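PDB 3JUR: Exo-poly-alpha-D-galacturonosidase from Thermotoga maritima, which probably hydrolyses the galacturonic acid chains of pectin as a polygalacturonase of glycosyl hydrolase family 28, working from the chain end. Local coordinates for residues E5-I10 and N340-D345; V312-N317 and I344-V349; E11-N16 and S280-V285; F377-K382 and L404-I409; P371-V376 and D398-I403. All blocks are in the same frame, centred on the assembly; numbering follows the deposited sequence.

In the fold
All five lie on neighbouring coils of a right-handed parallel beta-helix or on the helix packed against them. Interactions 1 and 3 lay helix 6-16 across strands 337-349 and 280-291, their centres about 10 Å apart. Interaction 2 joins strand 309-320 to strand 337-349; it shares Ile-344 and Asp-345 with interaction 1 and meets interaction 3 through the salt bridge between Arg-315 NE and Glu-11 OE1, 2.8 Å long. Interaction 5 runs directly into interaction 4 along strands 372-379 and 400-406, centres about 17 Å apart. Phe-342 of interaction 1 stacks on Phe-377 of interaction 4. Interactions 2 and 4 both touch a second subunit. None of the five contains a bound ligand.

Interaction 1 (E5-I10 and N340-D345); sequences ELAKKI and NIFFID
The N-terminal helix packs here on the outside of the parallel beta-helix, with Leu-6, Ala-7 and Ile-10 set against Phe-342 of strand 337-349. The segment axes pass 9.7 Å apart at 102°, so the helix runs across the strand and can meet it with just one turn. Glu-5, at the N-cap position, precedes that turn.

Phe-342 is the centre of the contact. The side chain points toward the helix, and with CG anti to the carbonyl carbon (chi1 -64°) the ring meets Leu-6, Ala-7 and Ile-10. Ala-7 approaches one face near the rim: its backbone N and CA lie over the ring, and its CB comes 3.6 Å from CD1. Leu-6 crosses the ring at about a right angle and brings CD2 obliquely to 3.8 Å from CZ. The same Leu-6 methyl reaches the amide of Asn-340, whose ND2 is hydrogen-bonded to Asn-311.

Contacts across the pair are mostly apolar, with no hydrogen bond between helix and strand. Phe-377, on the next strand, stacks with the Phe-342 ring, so coil and helix both hold it. Farther along, Ala-7 CB just reaches Ile-344 CG1 at 4.3 Å. The snuggest touch is Ile-10 CD1, 3.4 Å from Phe-342 CE2.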
# COMPACT_ATOMS: atom_id res chain seq x y z
N GLU D 5 -0.17 20.96 -20.31
CA GLU D 5 0.99 20.06 -20.37
C GLU D 5 1.86 20.32 -21.59
O GLU D 5 1.36 20.44 -22.72
CB GLU D 5 0.54 18.59 -20.35
CG GLU D 5 -0.21 18.15 -19.09
CD GLU D 5 0.71 17.81 -17.92
OE1 GLU D 5 1.87 18.28 -17.89
OE2 GLU D 5 0.27 17.06 -17.03
N LEU D 6 3.17 20.42 -21.37
CA LEU D 6 4.13 20.60 -22.46
C LEU D 6 4.11 19.44 -23.47
O LEU D 6 4.26 19.65 -24.67
CB LEU D 6 5.54 20.81 -21.91
CG LEU D 6 6.66 21.14 -22.91
CD1 LEU D 6 6.42 22.49 -23.62
CD2 LEU D 6 8.02 21.11 -22.22
N ALA D 7 3.92 18.22 -22.97
CA ALA D 7 3.86 17.03 -23.83
C ALA D 7 2.79 17.16 -24.91
O ALA D 7 3.01 16.76 -26.05
CB ALA D 7 3.65 15.76 -23.01
N LYS D 8 1.64 17.72 -24.54
CA LYS D 8 0.55 17.98 -25.49
C LYS D 8 0.98 19.01 -26.54
O LYS D 8 0.76 18.80 -27.73
CB LYS D 8 -0.72 18.43 -24.77
CG LYS D 8 -1.92 18.67 -25.69
CD LYS D 8 -3.07 19.29 -24.93
CE LYS D 8 -4.04 20.02 -25.86
NZ LYS D 8 -5.17 19.15 -26.26
N LYS D 9 1.62 20.09 -26.10
CA LYS D 9 2.10 21.14 -27.01
C LYS D 9 3.14 20.62 -28.00
O LYS D 9 3.15 21.02 -29.16
CB LYS D 9 2.68 22.34 -26.24
CG LYS D 9 1.71 23.04 -25.29
CD LYS D 9 0.76 23.98 -26.02
CE LYS D 9 -0.34 24.48 -25.10
NZ LYS D 9 -1.36 25.28 -25.85
N ILE D 10 4.01 19.72 -27.54
CA ILE D 10 5.00 19.12 -28.44
C ILE D 10 4.32 18.21 -29.48
O ILE D 10 4.62 18.30 -30.67
CB ILE D 10 6.13 18.40 -27.66
CG1 ILE D 10 6.89 19.41 -26.79
CG2 ILE D 10 7.12 17.73 -28.63
CD1 ILE D 10 7.77 18.78 -25.74
N ASN D 340 14.02 16.49 -22.73
CA ASN D 340 12.61 16.65 -23.07
C ASN D 340 12.07 15.39 -23.75
O ASN D 340 11.61 15.43 -24.90
CB ASN D 340 12.39 17.90 -23.95
CG ASN D 340 11.98 19.11 -23.14
OD1 ASN D 340 11.90 19.06 -21.91
ND2 ASN D 340 11.69 20.21 -23.83
N ILE D 341 12.18 14.28 -23.03
CA ILE D 341 11.66 13.00 -23.48
C ILE D 341 10.42 12.71 -22.63
O ILE D 341 10.48 12.72 -21.39
CB ILE D 341 12.71 11.84 -23.32
CG1 ILE D 341 14.09 12.26 -23.85
CG2 ILE D 341 12.22 10.54 -24.01
CD1 ILE D 341 14.16 12.60 -25.36
N PHE D 342 9.29 12.47 -23.30
CA PHE D 342 8.01 12.32 -22.64
C PHE D 342 7.42 10.94 -22.91
O PHE D 342 7.14 10.59 -24.05
CB PHE D 342 7.03 13.41 -23.11
CG PHE D 342 7.46 14.79 -22.75
CD1 PHE D 342 6.98 15.40 -21.59
CD2 PHE D 342 8.35 15.49 -23.56
CE1 PHE D 342 7.38 16.68 -21.25
CE2 PHE D 342 8.77 16.77 -23.21
CZ PHE D 342 8.28 17.37 -22.07
N PHE D 343 7.24 10.18 -21.83
CA PHE D 343 6.78 8.79 -21.89
C PHE D 343 5.46 8.74 -21.13
O PHE D 343 5.44 8.56 -19.91
CB PHE D 343 7.85 7.88 -21.25
CG PHE D 343 7.70 6.43 -21.58
CD1 PHE D 343 7.99 5.95 -22.86
CD2 PHE D 343 7.31 5.52 -20.60
CE1 PHE D 343 7.86 4.59 -23.17
CE2 PHE D 343 7.18 4.16 -20.89
CZ PHE D 343 7.47 3.69 -22.17
N ILE D 344 4.36 8.92 -21.87
CA ILE D 344 3.05 9.22 -21.27
C ILE D 344 1.98 8.19 -21.64
O ILE D 344 1.86 7.82 -22.81
CB ILE D 344 2.51 10.61 -21.77
CG1 ILE D 344 3.61 11.69 -21.71
CG2 ILE D 344 1.24 11.04 -21.02
CD1 ILE D 344 4.11 12.01 -20.32
N ASP D 345 1.19 7.78 -20.66
CA ASP D 345 0.02 6.90 -20.87
C ASP D 345 0.37 5.53 -21.43
O ASP D 345 -0.42 4.92 -22.14
CB ASP D 345 -1.03 7.58 -21.78
CG ASP D 345 -1.55 8.87 -21.20
OD1 ASP D 345 -1.59 9.00 -19.96
OD2 ASP D 345 -1.93 9.77 -21.99

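Interaction 2 (V312-N317 and I344-V349); sequences VVARNN and IDNVAV
Asn-317 and Asn-346 run alongside each other in the same direction, amide planes only 16° apart. They are rungs of an asparagine ladder of the kind known from parallel beta-helices, and Asn-288 continues it by donating to Asn-317 OD1. Asn-346 OD1 takes two bonds: a short one from the backbone N of Asn-317 (2.8 Å), in the carbonyl plane, and a more bent one from Asn-317 ND2 (3.2 Å). Asn-346 ND2 donates to Ala-314 O at 3.0 Å, coming from above that carbonyl's plane while Ile-344 N takes the same oxygen nearly end-on. Without the Asn-346 amide, as with an alanine here, the backbone N of Asn-317 is likely to lose its acceptor and the ladder a rung.

Arg-315 and Asp-345 also lie flank to flank, guanidinium and carboxylate planes 71° apart. Their charged ends do not touch. A water at the guanidinium edge bridges them, 2.8 Å from both Arg-315 NH1 and Asp-345 OD2, while Arg-315 NE salt-bridges to Glu-11 and Asp-345 OD1 bonds Asn-380.

Beyond the turn, Val-347 packs on Val-349 of a second subunit. With OD1 taking two bonds and ND2 giving one, the buried Asn-346 amide ties both sides of the corner.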
# COMPACT_ATOMS: atom_id res chain seq x y z
N VAL D 312 10.76 14.40 -27.72
CA VAL D 312 10.22 13.13 -28.16
C VAL D 312 9.06 12.81 -27.24
O VAL D 312 9.20 12.84 -26.02
CB VAL D 312 11.28 12.02 -28.07
CG1 VAL D 312 10.65 10.66 -28.37
CG2 VAL D 312 12.43 12.29 -29.03
N VAL D 313 7.90 12.52 -27.84
CA VAL D 313 6.73 12.11 -27.10
C VAL D 313 6.34 10.69 -27.52
O VAL D 313 6.10 10.43 -28.71
CB VAL D 313 5.52 13.06 -27.32
CG1 VAL D 313 4.29 12.55 -26.59
CG2 VAL D 313 5.85 14.50 -26.89
N ALA D 314 6.28 9.80 -26.54
CA ALA D 314 5.78 8.44 -26.72
C ALA D 314 4.52 8.29 -25.87
O ALA D 314 4.60 8.24 -24.64
CB ALA D 314 6.82 7.40 -26.34
N ARG D 315 3.37 8.23 -26.53
CA ARG D 315 2.09 8.22 -25.84
C ARG D 315 1.20 7.05 -26.24
O ARG D 315 1.10 6.71 -27.42
CB ARG D 315 1.36 9.54 -26.08
CG ARG D 315 0.10 9.70 -25.26
CD ARG D 315 -0.65 10.99 -25.58
NE ARG D 315 -0.99 11.11 -27.00
CZ ARG D 315 -1.96 10.44 -27.62
NH1 ARG D 315 -2.71 9.56 -26.97
NH2 ARG D 315 -2.18 10.65 -28.91
N ASN D 316 0.56 6.44 -25.24
CA ASN D 316 -0.44 5.39 -25.44
C ASN D 316 0.09 4.20 -26.23
O ASN D 316 -0.56 3.72 -27.15
CB ASN D 316 -1.71 5.96 -26.10
CG ASN D 316 -2.92 5.05 -25.93
OD1 ASN D 316 -3.16 4.52 -24.85
ND2 ASN D 316 -3.68 4.87 -27.00
N ASN D 317 1.28 3.75 -25.86
CA ASN D 317 1.83 2.55 -26.45
C ASN D 317 1.66 1.38 -25.50
O ASN D 317 1.48 1.58 -24.29
CB ASN D 317 3.30 2.75 -26.81
CG ASN D 317 3.52 3.90 -27.77
OD1 ASN D 317 3.19 3.81 -28.95
ND2 ASN D 317 4.06 5.00 -27.26
N ILE D 344 4.36 8.92 -21.87
CA ILE D 344 3.05 9.22 -21.27
C ILE D 344 1.98 8.19 -21.64
O ILE D 344 1.86 7.82 -22.81
CB ILE D 344 2.51 10.61 -21.77
CG1 ILE D 344 3.61 11.69 -21.71
CG2 ILE D 344 1.24 11.04 -21.02
CD1 ILE D 344 4.11 12.01 -20.32
N ASP D 345 1.19 7.78 -20.66
CA ASP D 345 0.02 6.90 -20.87
C ASP D 345 0.37 5.53 -21.43
O ASP D 345 -0.42 4.92 -22.14
CB ASP D 345 -1.03 7.58 -21.78
CG ASP D 345 -1.55 8.87 -21.20
OD1 ASP D 345 -1.59 9.00 -19.96
OD2 ASP D 345 -1.93 9.77 -21.99
N ASN D 346 1.55 5.03 -21.09
CA ASN D 346 2.01 3.76 -21.63
C ASN D 346 1.71 2.59 -20.71
O ASN D 346 1.52 2.77 -19.51
CB ASN D 346 3.49 3.83 -21.97
CG ASN D 346 3.78 4.83 -23.08
OD1 ASN D 346 3.25 4.71 -24.18
ND2 ASN D 346 4.62 5.81 -22.80
N VAL D 347 1.61 1.40 -21.30
CA VAL D 347 1.41 0.17 -20.56
C VAL D 347 2.55 -0.78 -20.89
O VAL D 347 2.88 -0.98 -22.06
CB VAL D 347 0.04 -0.50 -20.90
CG1 VAL D 347 -0.12 -1.80 -20.13
CG2 VAL D 347 -1.13 0.44 -20.59
N ALA D 348 3.16 -1.36 -19.86
CA ALA D 348 4.21 -2.36 -20.06
C ALA D 348 3.90 -3.57 -19.20
O ALA D 348 3.78 -3.47 -17.99
CB ALA D 348 5.57 -1.77 -19.71
N VAL D 349 3.74 -4.73 -19.84
CA VAL D 349 3.41 -5.94 -19.10
C VAL D 349 4.46 -7.03 -19.28
O VAL D 349 4.95 -7.27 -20.38
CB VAL D 349 1.92 -6.43 -19.36
CG1 VAL D 349 1.23 -5.58 -20.40
CG2 VAL D 349 1.82 -7.91 -19.69
O HOH W 1 -3.24 8.91 -24.27
O HOH W 2 -1.25 2.37 -23.65

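Interaction 3 (E11-N16 and S280-V285); sequences EEEILN and SEYILV
The Tyr-282 ring has Glu-13 over one face: Glu-13 CG sits 4.1 Å from the ring centroid and 29° off its normal, a CH-pi contact. The chain of Glu-13 bends at chi2, and its carboxylate is steeply turned against the ring. That lets OE2 go on to the hydroxyl of Tyr-248, whose own ring meets Tyr-282 with the planes nearly parallel. Ile-14 CG1 approaches the ring obliquely and lies 3.7 Å from Tyr-282 CB.

The carboxylate of Glu-11 is the second flat group. Both methyls of Leu-284 lie over the same face, CD1 above Glu-11 CD at 3.7 Å, CD2 shifted to the side of OE2 and CG. An extended chain, with CG anti to the backbone N (chi1 167°), carries it past the leucine to two arginines, OE1 to Arg-315 and OE2 to Arg-286. A glutamine at Glu-11 would probably deprive Arg-315 and Arg-286 of the negative charge they share.

Between the two, Ile-14 drives CD1 against the strand backbone, 3.6 Å from the carbonyl carbon of Tyr-282, and also touches Leu-284 CB at 3.8 Å. Leu-15 CG adds a looser touch on Leu-284 CD2.

At 95° and 8.0 Å between axes, this is an alpha-helix laid crosswise over the outer side of a parallel beta-helix.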
# COMPACT_ATOMS: atom_id res chain seq x y z
N GLU D 11 3.38 17.38 -29.02
CA GLU D 11 2.61 16.51 -29.92
C GLU D 11 1.86 17.33 -30.99
O GLU D 11 1.81 16.94 -32.16
CB GLU D 11 1.66 15.58 -29.14
CG GLU D 11 0.62 14.87 -30.01
CD GLU D 11 0.06 13.58 -29.41
OE1 GLU D 11 0.30 13.32 -28.21
OE2 GLU D 11 -0.61 12.82 -30.15
N GLU D 12 1.32 18.48 -30.58
CA GLU D 12 0.65 19.42 -31.47
C GLU D 12 1.59 19.89 -32.56
O GLU D 12 1.26 19.84 -33.74
CB GLU D 12 0.21 20.66 -30.69
CG GLU D 12 -1.24 20.98 -30.78
CD GLU D 12 -1.99 20.44 -29.57
OE1 GLU D 12 -2.21 19.21 -29.53
OE2 GLU D 12 -2.33 21.24 -28.67
N GLU D 13 2.76 20.37 -32.13
CA GLU D 13 3.80 20.89 -33.01
C GLU D 13 4.24 19.85 -34.05
O GLU D 13 4.36 20.17 -35.23
CB GLU D 13 4.98 21.38 -32.15
CG GLU D 13 6.25 21.75 -32.91
CD GLU D 13 6.11 23.00 -33.77
OE1 GLU D 13 5.12 23.75 -33.63
OE2 GLU D 13 7.02 23.24 -34.60
N ILE D 14 4.46 18.61 -33.60
CA ILE D 14 4.80 17.51 -34.50
C ILE D 14 3.70 17.29 -35.54
O ILE D 14 3.97 17.25 -36.74
CB ILE D 14 5.09 16.18 -33.73
CG1 ILE D 14 6.26 16.38 -32.76
CG2 ILE D 14 5.42 15.06 -34.72
CD1 ILE D 14 6.37 15.33 -31.66
N LEU D 15 2.45 17.15 -35.08
CA LEU D 15 1.31 16.94 -35.97
C LEU D 15 1.09 18.09 -36.96
O LEU D 15 0.53 17.89 -38.05
CB LEU D 15 0.02 16.66 -35.17
CG LEU D 15 -0.01 15.32 -34.41
CD1 LEU D 15 -1.10 15.30 -33.35
CD2 LEU D 15 -0.17 14.14 -35.37
N ASN D 16 1.52 19.29 -36.60
CA ASN D 16 1.41 20.45 -37.49
C ASN D 16 2.41 20.45 -38.64
O ASN D 16 2.22 21.15 -39.63
CB ASN D 16 1.50 21.77 -36.70
CG ASN D 16 0.21 22.10 -35.96
OD1 ASN D 16 -0.87 21.65 -36.33
ND2 ASN D 16 0.33 22.90 -34.90
N SER D 280 18.02 14.41 -33.57
CA SER D 280 16.67 13.92 -33.80
C SER D 280 15.77 14.71 -32.86
O SER D 280 16.08 14.86 -31.67
CB SER D 280 16.54 12.43 -33.50
OG SER D 280 16.72 11.64 -34.66
N GLU D 281 14.67 15.23 -33.40
CA GLU D 281 13.78 16.09 -32.62
C GLU D 281 12.37 16.11 -33.20
O GLU D 281 12.17 15.95 -34.41
CB GLU D 281 14.34 17.51 -32.49
CG GLU D 281 14.58 18.22 -33.82
CD GLU D 281 15.09 19.64 -33.65
OE1 GLU D 281 15.60 20.20 -34.66
OE2 GLU D 281 14.97 20.19 -32.54
N TYR D 282 11.39 16.31 -32.32
CA TYR D 282 9.98 16.34 -32.70
C TYR D 282 9.55 15.01 -33.31
O TYR D 282 9.15 14.94 -34.48
CB TYR D 282 9.69 17.54 -33.62
CG TYR D 282 9.82 18.88 -32.93
CD1 TYR D 282 9.02 19.19 -31.83
CD2 TYR D 282 10.71 19.85 -33.40
CE1 TYR D 282 9.12 20.43 -31.19
CE2 TYR D 282 10.82 21.09 -32.77
CZ TYR D 282 10.02 21.37 -31.66
OH TYR D 282 10.10 22.58 -31.02
N ILE D 283 9.69 13.96 -32.52
CA ILE D 283 9.32 12.60 -32.89
C ILE D 283 8.15 12.17 -32.01
O ILE D 283 8.23 12.24 -30.77
CB ILE D 283 10.48 11.57 -32.68
CG1 ILE D 283 11.86 12.11 -33.13
CG2 ILE D 283 10.15 10.22 -33.34
CD1 ILE D 283 12.00 12.38 -34.61
N LEU D 284 7.07 11.75 -32.66
CA LEU D 284 5.87 11.31 -31.97
C LEU D 284 5.70 9.81 -32.20
O LEU D 284 5.65 9.35 -33.34
CB LEU D 284 4.64 12.09 -32.45
CG LEU D 284 3.27 11.76 -31.86
CD1 LEU D 284 3.25 12.01 -30.34
CD2 LEU D 284 2.20 12.58 -32.55
N VAL D 285 5.64 9.05 -31.10
CA VAL D 285 5.47 7.60 -31.13
C VAL D 285 4.20 7.27 -30.35
O VAL D 285 4.17 7.40 -29.12
CB VAL D 285 6.69 6.89 -30.50
CG1 VAL D 285 6.56 5.35 -30.57
CG2 VAL D 285 7.99 7.35 -31.18

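Interaction 4 (F377-K382 and L404-I409); sequences FVKNLK and LISDTI
Main-chain bonds tie Val-378 to Leu-404 and Ser-406 in a parallel ladder. Val-378 N gives to Leu-404 O at 2.8 Å, almost straight, Ser-406 N gives to Val-378 O, and Asn-380 N to Ser-406 O. Past the corner the pairing resumes with Ile-409 N to Leu-381 O.

Among side-chain bonds, those of Thr-408 OG1 span the corner. This oxygen sits anti to the carbonyl carbon (chi1 -73°), accepts from Leu-381 N at 3.2 Å and donates to Ser-406 O at 2.8 Å from above that carbonyl's plane. The hydroxyl braces the bend from both strands. Its CG2 also packs near Leu-381 CB.

Apolar contacts lie on both faces. Val-378 and Ile-405 stand side by side inside, CB to CG1 4.0 Å, while Phe-377 CD1 leans obliquely on Leu-404 CB at 3.9 Å on the face that Lys-379 and Ser-406 share.

Charged groups sit at the outer side. Lys-379 runs alongside Asp-407 and makes a long salt bridge, NZ to OD2 3.9 Å; its stronger partner is Glu-5, as Asp-407's is Asn-428. Lys-382 NZ turns back to Asn-380 OD1, ND2 being held by Asp-345.

A water joins Val-378 O to Ser-406 OG, 2.6 Å from the hydroxyl.

Straight parallel pairing, a corner, then pairing again is the coil-to-coil stacking of a parallel beta-helix, here with Ile-409 reaching Asn-432 of a second subunit.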
# COMPACT_ATOMS: atom_id res chain seq x y z
N PHE D 377 10.31 12.68 -18.53
CA PHE D 377 9.03 12.69 -17.85
C PHE D 377 8.23 11.43 -18.16
O PHE D 377 7.93 11.12 -19.33
CB PHE D 377 8.24 13.96 -18.20
CG PHE D 377 9.04 15.23 -18.03
CD1 PHE D 377 9.19 15.80 -16.76
CD2 PHE D 377 9.67 15.83 -19.11
CE1 PHE D 377 9.95 16.96 -16.59
CE2 PHE D 377 10.43 16.99 -18.95
CZ PHE D 377 10.57 17.56 -17.69
N VAL D 378 7.92 10.68 -17.10
CA VAL D 378 7.11 9.49 -17.19
C VAL D 378 5.82 9.83 -16.46
O VAL D 378 5.83 10.22 -15.28
CB VAL D 378 7.79 8.25 -16.56
CG1 VAL D 378 6.85 7.04 -16.59
CG2 VAL D 378 9.09 7.91 -17.29
N LYS D 379 4.70 9.73 -17.15
CA LYS D 379 3.43 10.03 -16.52
C LYS D 379 2.39 9.01 -16.94
O LYS D 379 2.30 8.66 -18.13
CB LYS D 379 2.99 11.46 -16.86
CG LYS D 379 1.51 11.73 -16.70
CD LYS D 379 1.21 12.65 -15.56
CE LYS D 379 1.33 14.09 -15.97
NZ LYS D 379 0.69 14.99 -14.97
N ASN D 380 1.62 8.54 -15.97
CA ASN D 380 0.56 7.55 -16.22
C ASN D 380 1.08 6.26 -16.86
O ASN D 380 0.49 5.75 -17.82
CB ASN D 380 -0.60 8.15 -17.03
CG ASN D 380 -1.88 7.33 -16.94
OD1 ASN D 380 -2.16 6.73 -15.90
ND2 ASN D 380 -2.65 7.30 -18.02
N LEU D 381 2.20 5.76 -16.34
CA LEU D 381 2.71 4.45 -16.73
C LEU D 381 2.09 3.39 -15.83
O LEU D 381 2.00 3.55 -14.61
CB LEU D 381 4.24 4.41 -16.65
CG LEU D 381 4.98 3.06 -16.73
CD1 LEU D 381 4.81 2.40 -18.11
CD2 LEU D 381 6.46 3.23 -16.40
N LYS D 382 1.63 2.31 -16.45
CA LYS D 382 1.19 1.14 -15.72
C LYS D 382 2.08 -0.01 -16.18
O LYS D 382 2.12 -0.34 -17.38
CB LYS D 382 -0.29 0.86 -15.98
CG LYS D 382 -1.19 1.99 -15.47
CD LYS D 382 -2.65 1.65 -15.62
CE LYS D 382 -3.48 2.86 -16.04
NZ LYS D 382 -3.20 4.07 -15.23
N LEU D 404 11.32 12.93 -13.69
CA LEU D 404 10.04 12.95 -12.97
C LEU D 404 9.14 11.80 -13.40
O LEU D 404 8.88 11.61 -14.60
CB LEU D 404 9.34 14.31 -13.14
CG LEU D 404 8.02 14.54 -12.39
CD1 LEU D 404 8.22 14.52 -10.88
CD2 LEU D 404 7.34 15.85 -12.83
N ILE D 405 8.70 11.02 -12.42
CA ILE D 405 7.75 9.93 -12.62
C ILE D 405 6.50 10.24 -11.79
O ILE D 405 6.58 10.44 -10.57
CB ILE D 405 8.36 8.57 -12.22
CG1 ILE D 405 9.66 8.33 -13.00
CG2 ILE D 405 7.36 7.44 -12.46
CD1 ILE D 405 10.49 7.16 -12.50
N SER D 406 5.34 10.28 -12.44
CA SER D 406 4.12 10.65 -11.74
C SER D 406 2.90 9.86 -12.20
O SER D 406 2.87 9.35 -13.33
CB SER D 406 3.87 12.15 -11.86
OG SER D 406 3.85 12.53 -13.22
N ASP D 407 1.91 9.77 -11.31
CA ASP D 407 0.66 9.05 -11.58
C ASP D 407 0.94 7.66 -12.16
O ASP D 407 0.33 7.26 -13.16
CB ASP D 407 -0.23 9.85 -12.54
CG ASP D 407 -0.52 11.26 -12.04
OD1 ASP D 407 -0.46 11.50 -10.81
OD2 ASP D 407 -0.83 12.13 -12.88
N THR D 408 1.87 6.94 -11.54
CA THR D 408 2.43 5.73 -12.12
C THR D 408 2.39 4.56 -11.13
O THR D 408 2.60 4.74 -9.93
CB THR D 408 3.88 6.01 -12.64
OG1 THR D 408 3.80 6.80 -13.83
CG2 THR D 408 4.66 4.72 -12.93
N ILE D 409 2.08 3.37 -11.66
CA ILE D 409 2.02 2.14 -10.87
C ILE D 409 2.96 1.13 -11.51
O ILE D 409 2.82 0.81 -12.69
CB ILE D 409 0.59 1.55 -10.82
CG1 ILE D 409 -0.42 2.60 -10.33
CG2 ILE D 409 0.54 0.29 -9.92
CD1 ILE D 409 -1.88 2.24 -10.54
O HOH W 3 5.73 12.97 -15.02
O HOH W 4 -0.92 4.91 -13.73

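Interaction 5 (P371-V376 and D398-I403); sequences PVVRSV and DYVKDI
Two adjacent coils of the parallel beta-helix meet here through Ser-375 and Asp-402. Ser-375 OG donates to Asp-402 OD2 at 2.9 Å, which accepts on its anti lone pair, the one away from OD1. Both residues have a positive-phi backbone, so the strands bend together at this point. The bonds here are bent: Ser-375 N reaches Lys-401 O at 3.2 Å with an angle of 140°, and Val-376 N reaches Asp-402 O just as bent. Ahead of the bend, Lys-401 N to Val-373 O is nearly straight (171°) and in the carbonyl plane.

Side chains add to this on both faces. On the inner one, Val-376 and Ile-403 stand as neighbours with a common direction; Ile-403 CD1 tucks in at 3.6 Å from Val-376 CB. Val-373 and Val-400 touch more loosely, CG1 to CG1 4.3 Å. On the outer face Arg-374 and Lys-401 meet by their CB atoms, 3.9 Å apart, before their ends part.

The second shell fixes those ends. Arg-374 NH1 salt-bridges to Glu-339 on the preceding coil, and Lys-401 NZ turns back to Tyr-399 O in its own segment. Asp-402 N is bound by Gln-423 of the following coil. Inside, Ile-358 and Ile-392 pack against Val-400 and Ile-403.

Near the start of both segments, Pro-371 lies across Asp-398, its CD 3.4 Å from OD2. Asp-398 OD1 faces a water, which accepts a hydrogen bond of 2.9 Å from Val-373 N.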
# COMPACT_ATOMS: atom_id res chain seq x y z
N PRO D 371 27.82 13.68 -21.68
CA PRO D 371 26.48 13.90 -22.25
C PRO D 371 25.54 14.62 -21.29
O PRO D 371 25.58 14.39 -20.08
CB PRO D 371 25.99 12.48 -22.53
CG PRO D 371 26.73 11.61 -21.59
CD PRO D 371 28.04 12.28 -21.29
N VAL D 372 24.70 15.49 -21.83
CA VAL D 372 23.69 16.16 -21.03
C VAL D 372 22.45 15.27 -21.05
O VAL D 372 21.89 15.01 -22.11
CB VAL D 372 23.35 17.57 -21.59
CG1 VAL D 372 22.24 18.23 -20.76
CG2 VAL D 372 24.59 18.47 -21.63
N VAL D 373 22.07 14.75 -19.88
CA VAL D 373 20.88 13.89 -19.76
C VAL D 373 19.97 14.48 -18.70
O VAL D 373 20.26 14.41 -17.49
CB VAL D 373 21.23 12.40 -19.44
CG1 VAL D 373 19.98 11.54 -19.43
CG2 VAL D 373 22.23 11.84 -20.47
N ARG D 374 18.87 15.09 -19.15
CA ARG D 374 17.93 15.78 -18.27
C ARG D 374 16.51 15.87 -18.82
O ARG D 374 16.27 15.62 -20.01
CB ARG D 374 18.45 17.18 -17.88
CG ARG D 374 19.34 17.83 -18.92
CD ARG D 374 18.68 18.93 -19.73
NE ARG D 374 18.89 20.24 -19.12
CZ ARG D 374 19.16 21.36 -19.78
NH1 ARG D 374 19.28 21.37 -21.10
NH2 ARG D 374 19.32 22.49 -19.11
N SER D 375 15.57 16.20 -17.94
CA SER D 375 14.17 16.46 -18.30
C SER D 375 13.49 15.29 -19.01
O SER D 375 13.10 15.38 -20.18
CB SER D 375 14.06 17.75 -19.13
OG SER D 375 14.62 18.81 -18.38
N VAL D 376 13.40 14.18 -18.29
CA VAL D 376 12.70 12.99 -18.76
C VAL D 376 11.46 12.83 -17.88
O VAL D 376 11.55 12.87 -16.64
CB VAL D 376 13.60 11.72 -18.70
CG1 VAL D 376 12.86 10.50 -19.27
CG2 VAL D 376 14.92 11.94 -19.45
N ASP D 398 28.73 14.25 -13.76
CA ASP D 398 27.64 14.41 -14.73
C ASP D 398 26.39 13.67 -14.24
O ASP D 398 26.08 12.57 -14.70
CB ASP D 398 28.09 13.91 -16.12
CG ASP D 398 27.10 14.25 -17.23
OD1 ASP D 398 26.17 15.05 -17.02
OD2 ASP D 398 27.27 13.69 -18.33
N TYR D 399 25.69 14.27 -13.29
CA TYR D 399 24.44 13.71 -12.78
C TYR D 399 23.36 13.66 -13.86
O TYR D 399 23.29 14.55 -14.70
CB TYR D 399 23.91 14.57 -11.63
CG TYR D 399 24.38 14.19 -10.24
CD1 TYR D 399 25.74 14.00 -9.95
CD2 TYR D 399 23.47 14.06 -9.20
CE1 TYR D 399 26.16 13.67 -8.66
CE2 TYR D 399 23.89 13.74 -7.90
CZ TYR D 399 25.23 13.54 -7.65
OH TYR D 399 25.63 13.21 -6.38
N VAL D 400 22.54 12.61 -13.81
CA VAL D 400 21.25 12.59 -14.49
C VAL D 400 20.32 13.58 -13.74
O VAL D 400 20.19 13.50 -12.51
CB VAL D 400 20.64 11.17 -14.51
CG1 VAL D 400 19.30 11.14 -15.25
CG2 VAL D 400 21.59 10.20 -15.20
N LYS D 401 19.73 14.52 -14.47
CA LYS D 401 18.98 15.60 -13.83
C LYS D 401 17.52 15.62 -14.24
O LYS D 401 17.17 15.22 -15.37
CB LYS D 401 19.60 16.97 -14.16
CG LYS D 401 21.01 17.18 -13.61
CD LYS D 401 21.73 18.26 -14.41
CE LYS D 401 23.17 18.51 -13.92
NZ LYS D 401 24.14 17.47 -14.40
N ASP D 402 16.67 16.09 -13.33
CA ASP D 402 15.26 16.40 -13.64
C ASP D 402 14.49 15.22 -14.25
O ASP D 402 13.89 15.33 -15.32
CB ASP D 402 15.19 17.65 -14.54
CG ASP D 402 13.78 18.22 -14.65
OD1 ASP D 402 13.02 18.18 -13.65
OD2 ASP D 402 13.44 18.73 -15.75
N ILE D 403 14.52 14.09 -13.56
CA ILE D 403 13.72 12.94 -13.94
C ILE D 403 12.49 12.94 -13.06
O ILE D 403 12.60 12.95 -11.82
CB ILE D 403 14.49 11.58 -13.80
CG1 ILE D 403 15.89 11.65 -14.43
CG2 ILE D 403 13.65 10.43 -14.38
CD1 ILE D 403 15.93 11.98 -15.94
O HOH W 5 23.45 15.28 -17.39